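Local structure of putative phosphoglycolate phosphatase (Lactobacillus delbrueckii, 2HI0) at residues A[42-47]-A[62-68]; A[52-56]-A[93-98]; A[56-61]-A[85-90]; A[206-210]-A[233-237]. The protein probably hydrolyses the phosphate ester of 2-phosphoglycolate, as expected for a phosphatase of the haloacid dehalogenase (HAD) superfamily. All coordinates share one frame; numbering follows the deposited sequence. Where two conformers were deposited one is given.

Followed from the N terminus, the chain first enters the helical part inserted between strands 6-9 and 128-133. Interaction 1 closes a short loop there, bringing the turn after helix 52-63 back to helix 41-47. Interaction 2 opens inside that loop and closes beyond it, so the two cross; interaction 3 crosses interaction 1 likewise but is nested within interaction 2, with which it shares V56. Interactions 2 and 3 zip helix 52-63 to helix 87-103, and interaction 1 adds helix 41-47. Interaction 4 follows in series on the opposite side of the chain's centre from interactions 2 and 3, packing helix 230-238 on the parallel sheet.

Interaction 1 of 4, residues A[42-47]-A[62-68]; sequences EDIKNF and YEAGSSR
E42 and R68 meet through the end of the arginine: the guanidinium lies near the backbone of E42, with NH2 3.9 Å from its CB. D43 forms the direct polar link. R68 NH2 donates to D43 OD1 over 2.8 Å in a nearly straight salt bridge, the acceptor lying in the guanidinium plane while the donor stands above the carboxylate plane; the two planes are almost perpendicular, 82° apart. Two waters also donate to D43 OD1, one of them accepting from R68 NE and the other hydrogen-bonded to Y62 OH, so three donors grip this oxygen. OD2 is held separately by the backbone N of T40. N46 sets ND2 over one face of the guanidinium, 3.8 Å from R68 NE, and its amide is held there by a hydrogen bond from ND2 to E42 O, one turn back, at 2.9 Å. A third water donates to both N46 OD1 and R68 O. F47 ends the segment with the edge of its ring directed at the face of Y62 in an offset edge-to-face pair, centroids 5.9 Å apart. Y62 is brought to it with CG anti to the backbone N (chi1 -164°), and F47 CE1 touches Y62 CB at 3.9 Å. Beyond Y62 the chain leaves helix 52-63 through a Schellman motif at G65, whose positive phi suits glycine, and S67 then N-caps helix 68-71: a tight link between two helices in the helical cap of this HAD-like hydrolase.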
loop_
_atom_site.group_PDB
_atom_site.type_symbol
_atom_site.label_atom_id
_atom_site.label_comp_id
_atom_site.label_asym_id
_atom_site.label_seq_id
_atom_site.Cartn_x
_atom_site.Cartn_y
_atom_site.Cartn_z
ATOM N N GLU A 42 11.695 4.304 9.129
ATOM C CA GLU A 42 11.216 5.598 8.646
ATOM C C GLU A 42 11.622 5.826 7.181
ATOM O O GLU A 42 10.877 6.449 6.418
ATOM C CB GLU A 42 11.706 6.777 9.513
ATOM C CG GLU A 42 11.060 6.893 10.903
ATOM C CD GLU A 42 9.516 6.885 10.916
ATOM O OE1 GLU A 42 8.915 7.918 10.546
ATOM O OE2 GLU A 42 8.900 5.854 11.318
ATOM N N ASP A 43 12.797 5.325 6.787
ATOM C CA ASP A 43 13.237 5.425 5.395
ATOM C C ASP A 43 12.242 4.632 4.537
ATOM O O ASP A 43 11.772 5.090 3.479
ATOM C CB ASP A 43 14.649 4.859 5.202
ATOM C CG ASP A 43 15.746 5.716 5.823
ATOM O OD1 ASP A 43 15.608 6.964 5.888
ATOM O OD2 ASP A 43 16.773 5.104 6.201
ATOM N N ILE A 44 11.948 3.419 4.985
ATOM C CA ILE A 44 11.068 2.546 4.201
ATOM C C ILE A 44 9.680 3.166 3.984
ATOM O O ILE A 44 9.066 2.971 2.941
ATOM C CB ILE A 44 10.974 1.100 4.847
ATOM C CG1 ILE A 44 11.976 0.166 4.168
ATOM C CG2 ILE A 44 9.575 0.539 4.814
ATOM C CD1 ILE A 44 13.438 0.545 4.395
ATOM N N LYS A 45 9.178 3.893 4.978
ATOM C CA LYS A 45 7.888 4.596 4.849
ATOM C C LYS A 45 7.892 5.669 3.772
ATOM O O LYS A 45 6.830 6.026 3.235
ATOM C CB LYS A 45 7.476 5.170 6.199
ATOM C CG LYS A 45 7.187 4.117 7.252
ATOM C CD LYS A 45 6.869 4.728 8.585
ATOM C CE LYS A 45 6.348 3.673 9.536
ATOM N NZ LYS A 45 6.278 4.188 10.952
ATOM N N ASN A 46 9.087 6.143 3.430
ATOM C CA ASN A 46 9.287 7.080 2.307
ATOM C C ASN A 46 9.529 6.365 0.969
ATOM O O ASN A 46 9.404 6.962 -0.109
ATOM C CB ASN A 46 10.470 8.016 2.570
ATOM C CG ASN A 46 10.155 9.093 3.556
ATOM O OD1 ASN A 46 9.741 10.204 3.179
ATOM N ND2 ASN A 46 10.325 8.779 4.830
ATOM N N PHE A 47 9.915 5.100 1.001
ATOM C CA PHE A 47 10.183 4.403 -0.257
ATOM C C PHE A 47 8.987 3.706 -0.861
ATOM O O PHE A 47 8.784 3.740 -2.049
ATOM C CB PHE A 47 11.302 3.385 -0.107
ATOM C CG PHE A 47 12.622 3.940 0.436
ATOM C CD1 PHE A 47 12.987 5.266 0.274
ATOM C CD2 PHE A 47 13.508 3.061 1.072
ATOM C CE1 PHE A 47 14.183 5.723 0.797
ATOM C CE2 PHE A 47 14.687 3.493 1.558
ATOM C CZ PHE A 47 15.035 4.838 1.410
ATOM N N TYR A 62 18.224 7.751 -2.553
ATOM C CA TYR A 62 18.509 8.149 -1.187
ATOM C C TYR A 62 19.940 7.745 -0.807
ATOM O O TYR A 62 20.690 8.570 -0.217
ATOM C CB TYR A 62 17.476 7.541 -0.242
ATOM C CG TYR A 62 17.481 8.196 1.085
ATOM C CD1 TYR A 62 17.007 9.490 1.216
ATOM C CD2 TYR A 62 17.945 7.528 2.215
ATOM C CE1 TYR A 62 16.980 10.132 2.457
ATOM C CE2 TYR A 62 17.924 8.160 3.471
ATOM C CZ TYR A 62 17.454 9.482 3.569
ATOM O OH TYR A 62 17.433 10.145 4.777
ATOM N N GLU A 63 20.364 6.534 -1.165
ATOM C CA GLU A 63 21.756 6.126 -0.931
ATOM C C GLU A 63 22.728 7.131 -1.601
ATOM O O GLU A 63 23.780 7.469 -1.049
ATOM C CB GLU A 63 22.048 4.731 -1.469
ATOM C CG GLU A 63 23.493 4.289 -1.309
ATOM C CD GLU A 63 23.814 2.967 -2.019
ATOM O OE1 GLU A 63 23.226 2.668 -3.099
ATOM O OE2 GLU A 63 24.704 2.251 -1.509
ATOM N N ALA A 64 22.348 7.620 -2.783
ATOM C CA ALA A 64 23.183 8.536 -3.581
ATOM C C ALA A 64 23.155 10.000 -3.090
ATOM O O ALA A 64 23.888 10.836 -3.606
ATOM C CB ALA A 64 22.770 8.462 -5.037
ATOM N N GLY A 65 22.283 10.307 -2.128
ATOM C CA GLY A 65 22.252 11.615 -1.465
ATOM C C GLY A 65 21.001 12.446 -1.683
ATOM O O GLY A 65 20.975 13.613 -1.261
ATOM N N SER A 66 19.995 11.880 -2.337
ATOM C CA SER A 66 18.715 12.564 -2.571
ATOM C C SER A 66 17.970 12.856 -1.263
ATOM O O SER A 66 18.024 12.087 -0.305
ATOM C CB SER A 66 17.802 11.773 -3.535
ATOM O OG SER A 66 18.395 11.698 -4.813
ATOM N N SER A 67 17.308 14.003 -1.228
ATOM C CA SER A 67 16.447 14.385 -0.118
ATOM C C SER A 67 15.194 13.528 -0.039
ATOM O O SER A 67 14.719 12.982 -1.057
ATOM C CB SER A 67 16.041 15.838 -0.233
ATOM O OG SER A 67 15.151 15.991 -1.317
ATOM N N ARG A 68 14.609 13.430 1.145
ATOM C CA ARG A 68 13.309 12.735 1.251
ATOM C C ARG A 68 12.254 13.409 0.416
ATOM O O ARG A 68 11.445 12.754 -0.218
ATOM C CB ARG A 68 12.800 12.640 2.690
ATOM C CG ARG A 68 13.678 11.811 3.522
ATOM C CD ARG A 68 13.102 11.573 4.861
ATOM N NE ARG A 68 13.665 10.369 5.456
ATOM C CZ ARG A 68 13.448 10.013 6.720
ATOM N NH1 ARG A 68 12.683 10.771 7.509
ATOM N NH2 ARG A 68 13.999 8.897 7.192
HETATM O O HOH W 1 14.451 8.199 3.588
HETATM O O HOH W 2 17.499 8.425 7.012
HETATM O O HOH W 3 9.627 10.950 0.775
#

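Interaction 2 of 4, residues A[52-56]-A[93-98]; sequences VVVAV and VLEVFK
Aliphatic packing between L94 and three valines forms the middle of this contact. The two methyl branches of L94 divide the work. L94 CD2 enters between V52 and V56, one helical turn apart, and lies 3.7 Å from both V52 CB and V56 CG2; L94 CD1 reaches V53 CG2, also at 3.7 Å, with the two side chains crossing at about a right angle. This spread follows from the torsions of L94, whose CG stands anti to the carbonyl carbon (chi1 -76°) before the chain extends to CD1. An alanine at this position would lack both branches and is likely to open a gap between V52 and V56 and to cost V53 CG2 its contact with CD1. One residue before L94, V93 CG1 meets V56 CG1 at 3.8 Å. The helices thus joined, 52-63 and 87-103, belong to the helical cap that is inserted after the first strand of the HAD core. Their short segments run at 117° to one another, with axes 10.9 Å apart at closest approach. Aromatic packing adds a single touch: V52 CG1 comes to the edge of the F97 ring, 3.9 Å from CE2, while F97 also packs on A25 and A29 of helix 19-32. The remaining contact is that of a long polar chain used for its carbons, K98 CD lying 4.2 Å from V52 CG2 at the margin of the apolar patch.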
loop_
_atom_site.group_PDB
_atom_site.type_symbol
_atom_site.label_atom_id
_atom_site.label_comp_id
_atom_site.label_asym_id
_atom_site.label_seq_id
_atom_site.Cartn_x
_atom_site.Cartn_y
_atom_site.Cartn_z
ATOM N N VAL A 52 7.267 -1.783 -6.036
ATOM C CA VAL A 52 8.641 -2.114 -5.717
ATOM C C VAL A 52 9.685 -1.469 -6.616
ATOM O O VAL A 52 10.760 -1.185 -6.171
ATOM C CB VAL A 52 8.894 -3.653 -5.683
ATOM C CG1 VAL A 52 8.108 -4.270 -4.536
ATOM C CG2 VAL A 52 8.613 -4.309 -7.009
ATOM N N VAL A 53 9.357 -1.230 -7.865
ATOM C CA VAL A 53 10.308 -0.542 -8.793
ATOM C C VAL A 53 10.562 0.886 -8.309
ATOM O O VAL A 53 11.710 1.310 -8.180
ATOM C CB VAL A 53 9.795 -0.567 -10.273
ATOM C CG1 VAL A 53 10.651 0.312 -11.176
ATOM C CG2 VAL A 53 9.716 -2.010 -10.812
ATOM N N VAL A 54 9.483 1.612 -8.025
ATOM C CA VAL A 54 9.660 2.980 -7.490
ATOM C C VAL A 54 10.346 2.966 -6.122
ATOM O O VAL A 54 11.151 3.826 -5.840
ATOM C CB VAL A 54 8.307 3.767 -7.454
ATOM C CG1 VAL A 54 8.465 5.051 -6.675
ATOM C CG2 VAL A 54 7.766 4.026 -8.896
ATOM N N ALA A 55 10.020 1.986 -5.294
ATOM C CA ALA A 55 10.607 1.874 -3.948
ATOM C C ALA A 55 12.131 1.701 -4.046
ATOM O O ALA A 55 12.906 2.387 -3.335
ATOM C CB ALA A 55 9.971 0.688 -3.157
ATOM N N VAL A 56 12.593 0.790 -4.909
ATOM C CA VAL A 56 14.057 0.565 -5.054
ATOM C C VAL A 56 14.722 1.774 -5.754
ATOM O O VAL A 56 15.834 2.187 -5.385
ATOM C CB VAL A 56 14.364 -0.769 -5.708
ATOM C CG1 VAL A 56 15.849 -0.925 -6.036
ATOM C CG2 VAL A 56 13.909 -1.886 -4.785
ATOM N N VAL A 93 18.719 -5.310 -8.080
ATOM C CA VAL A 93 18.346 -5.351 -6.656
ATOM C C VAL A 93 17.013 -6.120 -6.474
ATOM O O VAL A 93 16.868 -6.941 -5.581
ATOM C CB VAL A 93 18.268 -3.917 -6.048
ATOM C CG1 VAL A 93 17.718 -3.958 -4.646
ATOM C CG2 VAL A 93 19.635 -3.256 -6.046
ATOM N N LEU A 94 16.039 -5.845 -7.352
ATOM C CA LEU A 94 14.715 -6.507 -7.244
ATOM C C LEU A 94 14.810 -8.011 -7.398
ATOM O O LEU A 94 14.000 -8.782 -6.844
ATOM C CB LEU A 94 13.750 -5.929 -8.264
ATOM C CG LEU A 94 13.178 -4.548 -7.930
ATOM C CD1 LEU A 94 12.329 -4.039 -9.084
ATOM C CD2 LEU A 94 12.323 -4.646 -6.689
ATOM N N GLU A 95 15.800 -8.473 -8.169
ATOM C CA GLU A 95 15.994 -9.902 -8.373
ATOM C C GLU A 95 16.214 -10.642 -7.029
ATOM O O GLU A 95 15.801 -11.801 -6.868
ATOM C CB GLU A 95 17.202 -10.106 -9.283
ATOM C CG GLU A 95 17.469 -11.563 -9.614
ATOM C CD GLU A 95 18.641 -11.768 -10.572
ATOM O OE1 GLU A 95 19.495 -10.862 -10.711
ATOM O OE2 GLU A 95 18.715 -12.865 -11.163
ATOM N N VAL A 96 16.868 -9.970 -6.095
ATOM C CA VAL A 96 17.062 -10.467 -4.738
ATOM C C VAL A 96 15.881 -10.110 -3.849
ATOM O O VAL A 96 15.352 -10.951 -3.152
ATOM C CB VAL A 96 18.373 -9.900 -4.111
ATOM C CG1 VAL A 96 18.580 -10.422 -2.660
ATOM C CG2 VAL A 96 19.576 -10.205 -5.069
ATOM N N PHE A 97 15.465 -8.848 -3.884
ATOM C CA PHE A 97 14.412 -8.379 -2.972
ATOM C C PHE A 97 13.050 -9.108 -3.095
ATOM O O PHE A 97 12.414 -9.460 -2.067
ATOM C CB PHE A 97 14.159 -6.901 -3.190
ATOM C CG PHE A 97 13.058 -6.346 -2.317
ATOM C CD1 PHE A 97 13.295 -6.013 -0.980
ATOM C CD2 PHE A 97 11.804 -6.157 -2.830
ATOM C CE1 PHE A 97 12.262 -5.534 -0.187
ATOM C CE2 PHE A 97 10.777 -5.703 -2.024
ATOM C CZ PHE A 97 11.006 -5.374 -0.707
ATOM N N LYS A 98 12.568 -9.282 -4.330
ATOM C CA LYS A 98 11.211 -9.823 -4.493
ATOM C C LYS A 98 11.043 -11.218 -3.867
ATOM O O LYS A 98 10.185 -11.442 -3.028
ATOM C CB LYS A 98 10.798 -9.782 -5.964
ATOM C CG LYS A 98 10.578 -8.351 -6.430
ATOM C CD LYS A 98 9.872 -8.244 -7.791
ATOM C CE LYS A 98 8.607 -9.114 -7.875
ATOM N NZ LYS A 98 7.702 -8.693 -8.992
#

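Interaction 3 of 4, residues A[56-61]-A[85-90]. Unlike the reference sequence in segment 85-90: T88 (reference Ala).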
loop_
_atom_site.group_PDB
_atom_site.type_symbol
_atom_site.label_atom_id
_atom_site.label_comp_id
_atom_site.label_asym_id
_atom_site.label_seq_id
_atom_site.Cartn_x
_atom_site.Cartn_y
_atom_site.Cartn_z
ATOM N N VAL A 56 12.593 0.790 -4.909
ATOM C CA VAL A 56 14.057 0.565 -5.054
ATOM C C VAL A 56 14.722 1.774 -5.754
ATOM O O VAL A 56 15.834 2.187 -5.385
ATOM C CB VAL A 56 14.364 -0.769 -5.708
ATOM C CG1 VAL A 56 15.849 -0.925 -6.036
ATOM C CG2 VAL A 56 13.909 -1.886 -4.785
ATOM N N THR A 57 14.016 2.389 -6.683
ATOM C CA THR A 57 14.557 3.591 -7.347
ATOM C C THR A 57 14.783 4.709 -6.297
ATOM O O THR A 57 15.816 5.370 -6.254
ATOM C CB THR A 57 13.587 4.095 -8.457
ATOM O OG1 THR A 57 13.320 3.044 -9.393
ATOM C CG2 THR A 57 14.150 5.337 -9.217
ATOM N N ARG A 58 13.765 4.941 -5.457
ATOM C CA ARG A 58 13.854 5.871 -4.329
ATOM C C ARG A 58 15.006 5.522 -3.381
ATOM O O ARG A 58 15.781 6.425 -2.953
ATOM C CB ARG A 58 12.521 5.900 -3.615
ATOM C CG ARG A 58 11.422 6.755 -4.289
ATOM C CD ARG A 58 10.121 6.572 -3.482
ATOM N NE ARG A 58 9.064 7.443 -3.965
ATOM C CZ ARG A 58 7.780 7.271 -3.689
ATOM N NH1 ARG A 58 7.389 6.184 -3.021
ATOM N NH2 ARG A 58 6.901 8.132 -4.144
ATOM N N ALA A 59 15.116 4.242 -3.045
ATOM C CA ALA A 59 16.156 3.812 -2.078
ATOM C C ALA A 59 17.562 4.020 -2.630
ATOM O O ALA A 59 18.437 4.493 -1.913
ATOM C CB ALA A 59 15.984 2.310 -1.666
ATOM N N LEU A 60 17.749 3.730 -3.905
ATOM C CA LEU A 60 19.032 3.965 -4.567
ATOM C C LEU A 60 19.347 5.463 -4.628
ATOM O O LEU A 60 20.485 5.864 -4.435
ATOM C CB LEU A 60 19.074 3.330 -5.965
ATOM C CG LEU A 60 19.143 1.810 -6.044
ATOM C CD1 LEU A 60 18.923 1.295 -7.494
ATOM C CD2 LEU A 60 20.527 1.312 -5.496
ATOM N N ALA A 61 18.336 6.287 -4.901
ATOM C CA ALA A 61 18.554 7.750 -4.952
ATOM C C ALA A 61 18.911 8.272 -3.567
ATOM O O ALA A 61 19.792 9.131 -3.423
ATOM C CB ALA A 61 17.275 8.439 -5.454
ATOM N N VAL A 85 21.245 6.734 -10.627
ATOM C CA VAL A 85 20.291 5.639 -10.477
ATOM C C VAL A 85 19.834 5.143 -11.853
ATOM O O VAL A 85 19.267 5.903 -12.636
ATOM C CB VAL A 85 19.060 6.031 -9.544
ATOM C CG1 VAL A 85 18.066 4.875 -9.444
ATOM C CG2 VAL A 85 19.569 6.470 -8.166
ATOM N N THR A 86 20.000 3.852 -12.090
ATOM C CA THR A 86 19.534 3.236 -13.336
ATOM C C THR A 86 18.504 2.135 -13.090
ATOM O O THR A 86 18.538 1.436 -12.102
ATOM C CB THR A 86 20.725 2.658 -14.129
ATOM O OG1 THR A 86 21.122 1.414 -13.553
ATOM C CG2 THR A 86 21.853 3.667 -14.101
ATOM N N GLN A 87 17.588 1.966 -14.033
ATOM C CA GLN A 87 16.671 0.820 -13.961
ATOM C C GLN A 87 17.322 -0.558 -14.057
ATOM O O GLN A 87 16.819 -1.514 -13.493
ATOM C CB GLN A 87 15.508 0.959 -14.901
ATOM C CG GLN A 87 14.645 2.166 -14.559
ATOM C CD GLN A 87 14.001 2.102 -13.135
ATOM O OE1 GLN A 87 13.385 1.098 -12.801
ATOM N NE2 GLN A 87 14.233 3.114 -12.291
ATOM N N THR A 88 18.466 -0.638 -14.719
ATOM C CA THR A 88 19.214 -1.859 -14.721
ATOM C C THR A 88 19.634 -2.220 -13.302
ATOM O O THR A 88 19.495 -3.383 -12.894
ATOM C CB THR A 88 20.434 -1.737 -15.668
ATOM O OG1 THR A 88 19.970 -1.503 -17.004
ATOM C CG2 THR A 88 21.325 -2.983 -15.659
ATOM N N GLU A 89 20.140 -1.257 -12.548
ATOM C CA GLU A 89 20.480 -1.550 -11.168
ATOM C C GLU A 89 19.243 -1.844 -10.303
ATOM O O GLU A 89 19.298 -2.726 -9.442
ATOM C CB GLU A 89 21.313 -0.418 -10.584
ATOM C CG GLU A 89 21.928 -0.749 -9.222
ATOM C CD GLU A 89 22.928 -1.898 -9.221
ATOM O OE1 GLU A 89 23.417 -2.327 -10.298
ATOM O OE2 GLU A 89 23.250 -2.372 -8.102
ATOM N N VAL A 90 18.153 -1.101 -10.515
ATOM C CA VAL A 90 16.874 -1.391 -9.842
ATOM C C VAL A 90 16.500 -2.889 -10.021
ATOM O O VAL A 90 16.193 -3.609 -9.025
ATOM C CB VAL A 90 15.760 -0.452 -10.328
ATOM C CG1 VAL A 90 14.373 -0.918 -9.811
ATOM C CG2 VAL A 90 16.053 0.969 -9.838
#
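The N-terminal end of helix 87-103, begun by an N-cap at T86, packs on helix 52-63 in the cap domain of this HAD-type protein. V85, just before that end, presses its CG2 onto the backbone of the other helix, 3.5 Å from A61 N, and its CG1 rests near L60 CB at 3.9 Å. Within the helix's first turn, V90 CG2 fits between T57 OG1 and L60 CD1, 3.7 Å from the latter, while V56 CG1 lies over V90 CA. The polar link is a hydrogen bond from Q87 NE2 to T57 OG1, 3.0 Å long and almost straight at 176°, with the hydroxyl in the amide plane. Q87 reaches it by folding its chain at chi2 (-61°). T57 OG1 also bonds to V53 O within its own helix, which ties the hydroxyl in place as an acceptor for the amide. A valine in place of T57 would probably leave Q87 NE2 without this acceptor and its amide freer to turn. E89 packs its CG against L60 CD1, and its OE2 forms a salt bridge with R92 and a hydrogen bond with H35. Behind the contact, V56 and L60 reach helix 19-32, at L26 and F30.

Interaction 4 of 4, residues A[206-210]-A[233-237]; sequences IAVNW and LEEAI. With EDO (1,2-ethanediol), chain K.
Strand 206-208 and helix 233-237 run antiparallel, at 176°, with 10.0 Å between their axes at closest approach. I206 supplies both of its methyls to the helix. I206 CD1 touches A236 CB at 3.6 Å and I237 CG1 at 3.8 Å, and I206 CG2 meets L233 CD1 at 3.7 Å; with CG1 anti to the carbonyl carbon (chi1 -63°) and the chain extended beyond it, CD1 spans to the following turn of the helix. This is a helix laid on a face of the parallel sheet in the Rossmann-like HAD core, and L233 also touches I188 and V227 of the two neighbouring strands. L233 CD2 turns to the other end of the strand: it lies 4.2 Å from V208 CG1 and approaches the edge of the W210 ring, 4.0 Å from CH2. V208 CB sits over one face of that indole, offset toward the rim, and the side chain of V208 also touches D190, a ligand of the bound sodium ion. W210 NE1 is hydrogen-bonded to T14 O. Turned from the strand, toward helix 115-124, E234 OE1 accepts a hydrogen bond from O2 of a 1,2-ethanediol, probably from the crystallisation liquor, at 2.6 Å, and another from N121 ND2.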
loop_
_atom_site.group_PDB
_atom_site.type_symbol
_atom_site.label_atom_id
_atom_site.label_comp_id
_atom_site.label_asym_id
_atom_site.label_seq_id
_atom_site.Cartn_x
_atom_site.Cartn_y
_atom_site.Cartn_z
ATOM N N ILE A 206 -11.124 7.186 2.340
ATOM C CA ILE A 206 -10.851 7.439 3.737
ATOM C C ILE A 206 -9.351 7.202 3.930
ATOM O O ILE A 206 -8.795 6.190 3.404
ATOM C CB ILE A 206 -11.673 6.473 4.643
ATOM C CG1 ILE A 206 -13.163 6.693 4.468
ATOM C CG2 ILE A 206 -11.224 6.591 6.105
ATOM C CD1 ILE A 206 -14.007 5.515 5.041
ATOM N N ALA A 207 -8.699 8.153 4.599
ATOM C CA ALA A 207 -7.274 8.059 4.897
ATOM C C ALA A 207 -7.056 7.674 6.365
ATOM O O ALA A 207 -7.786 8.114 7.237
ATOM C CB ALA A 207 -6.534 9.416 4.569
ATOM N N VAL A 208 -6.067 6.835 6.636
ATOM C CA VAL A 208 -5.723 6.403 7.993
ATOM C C VAL A 208 -4.379 7.058 8.359
ATOM O O VAL A 208 -3.540 7.278 7.492
ATOM C CB VAL A 208 -5.696 4.840 8.113
ATOM C CG1 VAL A 208 -7.025 4.299 7.568
ATOM C CG2 VAL A 208 -4.469 4.184 7.410
ATOM N N ASN A 209 -4.188 7.353 9.640
ATOM C CA ASN A 209 -2.973 8.068 10.084
ATOM C C ASN A 209 -1.900 7.136 10.685
ATOM O O ASN A 209 -0.877 7.597 11.196
ATOM C CB ASN A 209 -3.336 9.191 11.072
ATOM C CG ASN A 209 -3.434 8.692 12.510
ATOM O OD1 ASN A 209 -3.793 7.561 12.762
ATOM N ND2 ASN A 209 -3.083 9.553 13.459
ATOM N N TRP A 210 -2.153 5.829 10.669
ATOM C CA TRP A 210 -1.240 4.890 11.326
ATOM C C TRP A 210 -0.297 4.220 10.325
ATOM O O TRP A 210 0.422 3.267 10.711
ATOM C CB TRP A 210 -2.000 3.853 12.159
ATOM C CG TRP A 210 -3.013 3.067 11.434
ATOM C CD1 TRP A 210 -2.795 1.955 10.693
ATOM C CD2 TRP A 210 -4.424 3.301 11.428
ATOM N NE1 TRP A 210 -3.977 1.487 10.178
ATOM C CE2 TRP A 210 -5.000 2.283 10.642
ATOM C CE3 TRP A 210 -5.257 4.298 11.969
ATOM C CZ2 TRP A 210 -6.376 2.225 10.420
ATOM C CZ3 TRP A 210 -6.562 4.216 11.794
ATOM C CH2 TRP A 210 -7.141 3.200 10.996
ATOM N N LEU A 233 -12.561 4.290 11.903
ATOM C CA LEU A 233 -12.592 3.824 10.524
ATOM C C LEU A 233 -13.877 3.056 10.273
ATOM O O LEU A 233 -14.538 3.301 9.238
ATOM C CB LEU A 233 -11.350 2.968 10.202
ATOM C CG LEU A 233 -11.303 2.282 8.846
ATOM C CD1 LEU A 233 -11.525 3.311 7.730
ATOM C CD2 LEU A 233 -9.981 1.543 8.668
ATOM N N GLU A 234 -14.278 2.184 11.218
ATOM C CA GLU A 234 -15.582 1.496 11.103
ATOM C C GLU A 234 -16.746 2.517 10.993
ATOM O O GLU A 234 -17.639 2.419 10.130
ATOM C CB GLU A 234 -15.822 0.588 12.329
ATOM C CG GLU A 234 -17.081 -0.278 12.218
ATOM C CD GLU A 234 -17.262 -1.281 13.345
ATOM O OE1 GLU A 234 -16.266 -1.879 13.826
ATOM O OE2 GLU A 234 -18.428 -1.506 13.714
ATOM N N GLU A 235 -16.734 3.506 11.866
ATOM C CA GLU A 235 -17.767 4.538 11.835
ATOM C C GLU A 235 -17.792 5.298 10.503
ATOM O O GLU A 235 -18.865 5.595 9.967
ATOM C CB GLU A 235 -17.595 5.484 13.024
ATOM C CG GLU A 235 -17.791 4.772 14.357
ATOM C CD GLU A 235 -17.467 5.641 15.554
ATOM O OE1 GLU A 235 -17.325 6.875 15.373
ATOM O OE2 GLU A 235 -17.363 5.081 16.668
ATOM N N ALA A 236 -16.604 5.564 9.945
ATOM C CA ALA A 236 -16.483 6.259 8.654
ATOM C C ALA A 236 -17.066 5.408 7.533
ATOM O O ALA A 236 -17.768 5.923 6.628
ATOM C CB ALA A 236 -15.054 6.602 8.353
ATOM N N ILE A 237 -16.812 4.106 7.583
ATOM C CA ILE A 237 -17.288 3.220 6.521
ATOM C C ILE A 237 -18.813 3.072 6.630
ATOM O O ILE A 237 -19.490 3.005 5.605
ATOM C CB ILE A 237 -16.554 1.843 6.526
ATOM C CG1 ILE A 237 -15.090 2.005 6.121
ATOM C CG2 ILE A 237 -17.272 0.833 5.593
ATOM C CD1 ILE A 237 -14.193 0.853 6.493
HETATM C C1 EDO K . -12.144 -2.024 16.176
HETATM O O1 EDO K . -12.595 -2.446 17.469
HETATM C C2 EDO K . -13.294 -2.183 15.190
HETATM O O2 EDO K . -14.326 -1.223 15.437
#